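Local coordinates for protein pectate lyase 47 (Bacillus sp. TS-47, PDB 1VBL) that probably cleaves pectate by calcium-dependent eliminative lysis, as a secreted, thermostable enzyme of polysaccharide lyase family 1, at residues L286-F291 / K343-N348; S373-E376 / L380-K383. All coordinates share one frame; numbering follows the deposited sequence.

Contact 1: residues L286-F291 / K343-N348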
loop_
_atom_site.group_PDB
_atom_site.type_symbol
_atom_site.label_atom_id
_atom_site.label_comp_id
_atom_site.label_asym_id
_atom_site.label_seq_id
_atom_site.Cartn_x
_atom_site.Cartn_y
_atom_site.Cartn_z
ATOM N N LEU A 286 -3.516 -8.283 1.556
ATOM C CA LEU A 286 -2.352 -8.348 2.434
ATOM C C LEU A 286 -1.251 -9.322 2.004
ATOM O O LEU A 286 -0.729 -10.062 2.833
ATOM C CB LEU A 286 -2.811 -8.723 3.847
ATOM C CG LEU A 286 -4.109 -8.074 4.334
ATOM C CD1 LEU A 286 -4.429 -8.562 5.747
ATOM C CD2 LEU A 286 -3.963 -6.556 4.313
ATOM N N PRO A 287 -0.855 -9.314 0.720
ATOM C CA PRO A 287 -1.325 -8.478 -0.385
ATOM C C PRO A 287 -2.227 -9.266 -1.339
ATOM O O PRO A 287 -2.471 -10.450 -1.128
ATOM C CB PRO A 287 -0.026 -8.102 -1.068
ATOM C CG PRO A 287 0.689 -9.435 -1.061
ATOM C CD PRO A 287 0.392 -10.007 0.336
ATOM N N ARG A 288 -2.714 -8.593 -2.380
ATOM C CA ARG A 288 -3.522 -9.230 -3.423
ATOM C C ARG A 288 -2.540 -9.258 -4.591
ATOM O O ARG A 288 -2.061 -8.212 -5.025
ATOM C CB ARG A 288 -4.731 -8.381 -3.801
ATOM C CG ARG A 288 -5.628 -9.051 -4.849
ATOM C CD ARG A 288 -6.554 -8.035 -5.506
ATOM N NE ARG A 288 -7.603 -8.653 -6.320
ATOM C CZ ARG A 288 -7.398 -9.354 -7.433
ATOM N NH1 ARG A 288 -6.170 -9.549 -7.896
ATOM N NH2 ARG A 288 -8.437 -9.857 -8.091
ATOM N N VAL A 289 -2.249 -10.446 -5.105
ATOM C CA VAL A 289 -1.257 -10.582 -6.169
ATOM C C VAL A 289 -1.694 -11.113 -7.528
ATOM O O VAL A 289 -2.523 -12.013 -7.618
ATOM C CB VAL A 289 -0.109 -11.502 -5.695
ATOM C CG1 VAL A 289 0.971 -11.583 -6.761
ATOM C CG2 VAL A 289 0.450 -10.999 -4.371
ATOM N N ARG A 290 -1.095 -10.547 -8.574
ATOM C CA ARG A 290 -1.311 -10.971 -9.950
ATOM C C ARG A 290 0.092 -11.067 -10.579
ATOM O O ARG A 290 0.924 -10.192 -10.358
ATOM C CB ARG A 290 -2.107 -9.933 -10.758
ATOM C CG ARG A 290 -3.588 -9.730 -10.377
ATOM C CD ARG A 290 -4.209 -8.674 -11.311
ATOM N NE ARG A 290 -5.671 -8.578 -11.248
ATOM C CZ ARG A 290 -6.350 -7.672 -10.542
ATOM N NH1 ARG A 290 -5.714 -6.760 -9.819
ATOM N NH2 ARG A 290 -7.679 -7.671 -10.570
ATOM N N PHE A 291 0.577 -12.123 -11.298
ATOM C CA PHE A 291 1.737 -12.360 -12.171
ATOM C C PHE A 291 3.123 -12.577 -11.611
ATOM O O PHE A 291 3.867 -13.369 -12.172
ATOM C CB PHE A 291 1.856 -11.225 -13.186
ATOM C CG PHE A 291 0.621 -11.024 -13.993
ATOM C CD1 PHE A 291 0.294 -11.899 -15.025
ATOM C CD2 PHE A 291 -0.247 -9.995 -13.678
ATOM C CE1 PHE A 291 -0.888 -11.744 -15.725
ATOM C CE2 PHE A 291 -1.423 -9.830 -14.366
ATOM C CZ PHE A 291 -1.752 -10.704 -15.392
ATOM N N LYS A 343 -8.051 -15.894 -0.581
ATOM C CA LYS A 343 -9.159 -15.674 -1.497
ATOM C C LYS A 343 -8.556 -15.751 -2.890
ATOM O O LYS A 343 -7.476 -15.215 -3.129
ATOM C CB LYS A 343 -9.793 -14.304 -1.243
ATOM C CG LYS A 343 -11.189 -14.145 -1.819
ATOM C CD LYS A 343 -11.916 -12.978 -1.162
ATOM C CE LYS A 343 -13.356 -12.864 -1.644
ATOM N NZ LYS A 343 -14.078 -11.755 -0.961
ATOM N N VAL A 344 -9.234 -16.435 -3.803
ATOM C CA VAL A 344 -8.712 -16.581 -5.155
ATOM C C VAL A 344 -9.541 -15.851 -6.204
ATOM O O VAL A 344 -10.768 -15.942 -6.215
ATOM C CB VAL A 344 -8.617 -18.075 -5.549
ATOM C CG1 VAL A 344 -8.013 -18.212 -6.943
ATOM C CG2 VAL A 344 -7.775 -18.828 -4.527
ATOM N N TRP A 345 -8.856 -15.121 -7.079
ATOM C CA TRP A 345 -9.510 -14.381 -8.151
ATOM C C TRP A 345 -8.892 -14.807 -9.483
ATOM O O TRP A 345 -7.988 -14.148 -9.998
ATOM C CB TRP A 345 -9.321 -12.871 -7.968
ATOM C CG TRP A 345 -9.564 -12.361 -6.573
ATOM C CD1 TRP A 345 -8.642 -12.234 -5.571
ATOM C CD2 TRP A 345 -10.806 -11.893 -6.036
ATOM N NE1 TRP A 345 -9.233 -11.712 -4.444
ATOM C CE2 TRP A 345 -10.560 -11.495 -4.702
ATOM C CE3 TRP A 345 -12.103 -11.772 -6.551
ATOM C CZ2 TRP A 345 -11.566 -10.982 -3.876
ATOM C CZ3 TRP A 345 -13.103 -11.262 -5.730
ATOM C CH2 TRP A 345 -12.827 -10.874 -4.405
ATOM N N SER A 346 -9.376 -15.915 -10.034
ATOM C CA SER A 346 -8.864 -16.422 -11.302
ATOM C C SER A 346 -9.825 -17.446 -11.892
ATOM O O SER A 346 -10.781 -17.852 -11.240
ATOM C CB SER A 346 -7.498 -17.081 -11.093
ATOM O OG SER A 346 -6.994 -17.612 -12.308
ATOM N N LYS A 347 -9.565 -17.855 -13.129
ATOM C CA LYS A 347 -10.395 -18.853 -13.794
ATOM C C LYS A 347 -9.616 -20.152 -13.932
ATOM O O LYS A 347 -10.155 -21.167 -14.369
ATOM C CB LYS A 347 -10.824 -18.357 -15.176
ATOM C CG LYS A 347 -11.723 -17.135 -15.128
ATOM C CD LYS A 347 -12.121 -16.679 -16.518
ATOM C CE LYS A 347 -13.067 -15.489 -16.445
ATOM N NZ LYS A 347 -13.500 -15.043 -17.797
ATOM N N ASN A 348 -8.345 -20.120 -13.550
ATOM C CA ASN A 348 -7.505 -21.308 -13.644
ATOM C C ASN A 348 -7.017 -21.770 -12.286
ATOM O O ASN A 348 -7.102 -21.037 -11.298
ATOM C CB ASN A 348 -6.285 -21.031 -14.522
ATOM C CG ASN A 348 -6.658 -20.674 -15.940
ATOM O OD1 ASN A 348 -7.307 -21.451 -16.638
ATOM N ND2 ASN A 348 -6.245 -19.492 -16.378
HETATM O O HOH W 1 -6.924 -11.630 -10.341
#

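Contact 2: residues S373-E376 / L380-K383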
loop_
_atom_site.group_PDB
_atom_site.type_symbol
_atom_site.label_atom_id
_atom_site.label_comp_id
_atom_site.label_asym_id
_atom_site.label_seq_id
_atom_site.Cartn_x
_atom_site.Cartn_y
_atom_site.Cartn_z
ATOM N N SER A 373 -6.909 -25.656 3.772
ATOM C CA SER A 373 -8.077 -25.106 4.443
ATOM C C SER A 373 -8.977 -24.407 3.426
ATOM O O SER A 373 -10.197 -24.576 3.435
ATOM C CB SER A 373 -7.645 -24.121 5.530
ATOM O OG SER A 373 -8.770 -23.532 6.147
ATOM N N TYR A 374 -8.366 -23.621 2.547
ATOM C CA TYR A 374 -9.113 -22.912 1.518
ATOM C C TYR A 374 -9.818 -23.901 0.584
ATOM O O TYR A 374 -11.015 -23.781 0.332
ATOM C CB TYR A 374 -8.173 -22.023 0.694
ATOM C CG TYR A 374 -8.797 -21.541 -0.593
ATOM C CD1 TYR A 374 -9.622 -20.418 -0.618
ATOM C CD2 TYR A 374 -8.624 -22.256 -1.777
ATOM C CE1 TYR A 374 -10.265 -20.025 -1.792
ATOM C CE2 TYR A 374 -9.262 -21.875 -2.948
ATOM C CZ TYR A 374 -10.081 -20.760 -2.948
ATOM O OH TYR A 374 -10.728 -20.395 -4.104
ATOM N N ASN A 375 -9.065 -24.872 0.078
ATOM C CA ASN A 375 -9.607 -25.867 -0.846
ATOM C C ASN A 375 -10.801 -26.663 -0.328
ATOM O O ASN A 375 -11.739 -26.935 -1.076
ATOM C CB ASN A 375 -8.516 -26.852 -1.279
ATOM C CG ASN A 375 -7.500 -26.226 -2.213
ATOM O OD1 ASN A 375 -7.805 -25.274 -2.934
ATOM N ND2 ASN A 375 -6.290 -26.774 -2.224
ATOM N N GLU A 376 -10.759 -27.040 0.945
ATOM C CA GLU A 376 -11.832 -27.828 1.548
ATOM C C GLU A 376 -13.185 -27.134 1.564
ATOM O O GLU A 376 -14.224 -27.795 1.519
ATOM C CB GLU A 376 -11.472 -28.208 2.984
ATOM C CG GLU A 376 -10.326 -29.187 3.121
ATOM C CD GLU A 376 -10.063 -29.546 4.571
ATOM O OE1 GLU A 376 -11.013 -29.989 5.251
ATOM O OE2 GLU A 376 -8.913 -29.383 5.032
ATOM N N LEU A 380 -13.225 -23.340 -6.846
ATOM C CA LEU A 380 -11.984 -23.307 -7.614
ATOM C C LEU A 380 -10.834 -23.670 -6.688
ATOM O O LEU A 380 -10.593 -22.988 -5.693
ATOM C CB LEU A 380 -11.750 -21.917 -8.214
ATOM C CG LEU A 380 -10.437 -21.775 -8.996
ATOM C CD1 LEU A 380 -10.388 -22.815 -10.110
ATOM C CD2 LEU A 380 -10.322 -20.375 -9.567
ATOM N N GLN A 381 -10.127 -24.744 -7.024
ATOM C CA GLN A 381 -9.017 -25.225 -6.210
ATOM C C GLN A 381 -7.690 -24.519 -6.442
ATOM O O GLN A 381 -7.421 -23.976 -7.515
ATOM C CB GLN A 381 -8.835 -26.726 -6.425
ATOM C CG GLN A 381 -10.055 -27.538 -6.036
ATOM C CD GLN A 381 -10.324 -27.492 -4.550
ATOM O OE1 GLN A 381 -9.641 -28.154 -3.761
ATOM N NE2 GLN A 381 -11.316 -26.701 -4.152
ATOM N N LEU A 382 -6.861 -24.542 -5.408
ATOM C CA LEU A 382 -5.549 -23.926 -5.444
ATOM C C LEU A 382 -4.538 -25.058 -5.321
ATOM O O LEU A 382 -4.658 -25.911 -4.442
ATOM C CB LEU A 382 -5.414 -22.955 -4.269
ATOM C CG LEU A 382 -4.178 -22.065 -4.171
ATOM C CD1 LEU A 382 -4.044 -21.219 -5.429
ATOM C CD2 LEU A 382 -4.305 -21.174 -2.935
ATOM N N LYS A 383 -3.549 -25.078 -6.204
ATOM C CA LYS A 383 -2.540 -26.125 -6.163
ATOM C C LYS A 383 -1.326 -25.693 -5.353
ATOM O O LYS A 383 -0.716 -24.665 -5.642
ATOM C CB LYS A 383 -2.096 -26.488 -7.581
ATOM C CG LYS A 383 -3.213 -27.029 -8.457
ATOM C CD LYS A 383 -2.695 -27.471 -9.820
ATOM C CE LYS A 383 -2.108 -26.309 -10.604
ATOM N NZ LYS A 383 -1.681 -26.725 -11.971
#

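Contact 1: residues L286-F291 / K343-N348
Arg288 reaches across to Trp345 and lays its guanidinium on one face of the indole. From CB the chain sets out with CG anti to the backbone N (chi1 -178°) and stays extended as far as NE, carrying the charged end beyond its own strand. NE is the first atom to meet the ring, 3.8 Å from Trp345 CD1. CZ follows, 4.0 Å from the centroid of the five-membered ring, a cation-pi contact with the two planes 21° apart. NH2 goes furthest, to 3.1 Å from Trp345 CG, and also donates to a water (NH2 to water O 3.2 Å) that in turn donates to Trp345 O. The fold is the parallel beta-helix of this lyase family: strands 288-289 and 342-345 belong to one parallel sheet with strand 315-318 between them, so the arginine spans an intervening strand. With an alanine here instead of Trp345, the guanidinium would probably lose its aromatic partner on one face and turn more freely. Arg290, salt-bridged through NE to Asp261, lays NH2 over the opposite face, and Arg288 NH1 sits 3.2 Å above the centre of the Arg290 guanidinium. The far side of the indole carries Lys343 CG.

Contact 2: residues S373-E376 / L380-K383
The ring of Tyr374 and the amide of Asn375 meet residues 380-383, and the amide of Gln381 reaches back to the helix. At the edge of the tyrosine ring, near its plane, lies Leu380 O, which accepts a hydrogen bond from Tyr374 OH at 3.0 Å; Leu382 CB approaches the same ring obliquely, 4.1 Å from CD2. The Asn375 amide grips both backbone polar groups of Leu382: OD1 accepts from Leu382 N (2.7 Å), a donor tilted 23° from the carbonyl plane, while ND2 donates to a lone pair of Leu382 O (2.9 Å), which lies close to the amide plane. These two bonds fix the rotation of the amide and let it pair with the Leu382 backbone through both a donor and an acceptor. The Gln381 amide is turned 43° against it. A bend at chi2 (-67°) folds the glutamine back so that NE2 reaches a lone pair of Asn375 O (3.1 Å); NE2 also hydrogen-bonds to Thr379 O, while OE1 rests 3.0 Å from Asn375 CB. The C-terminal part of helix 370-377 is thus tied to the chain that follows. Toward the rest of the fold, Tyr374 and Leu380 pack on Val344 and Leu382 on Ile342, both of strand 342-345, and Lys383 pairs through its backbone with Glu350 and with Met352 of strand 351-361.

Contact 1 closes before contact 2 opens along the chain, and their centres are about 13 Å apart on the same side of the molecule. Strand 342-345, an outermost strand of its four-stranded parallel sheet, joins them: Trp345 serves contact 1, while Val344 packs against contact 2, with its CG2 3.4 Å from Tyr374 OH. The turn after the strand continues this meeting, Asn348 O lying 3.7 Å from Leu380 CD2. Contact 1 is the one nearer the metal, with the Arg288 side chain about 11 Å from the bound calcium, whereas contact 2 lies away from the annotated sites. Together they run along the beta-helix from the surroundings of the calcium site to the helix 370-377 region.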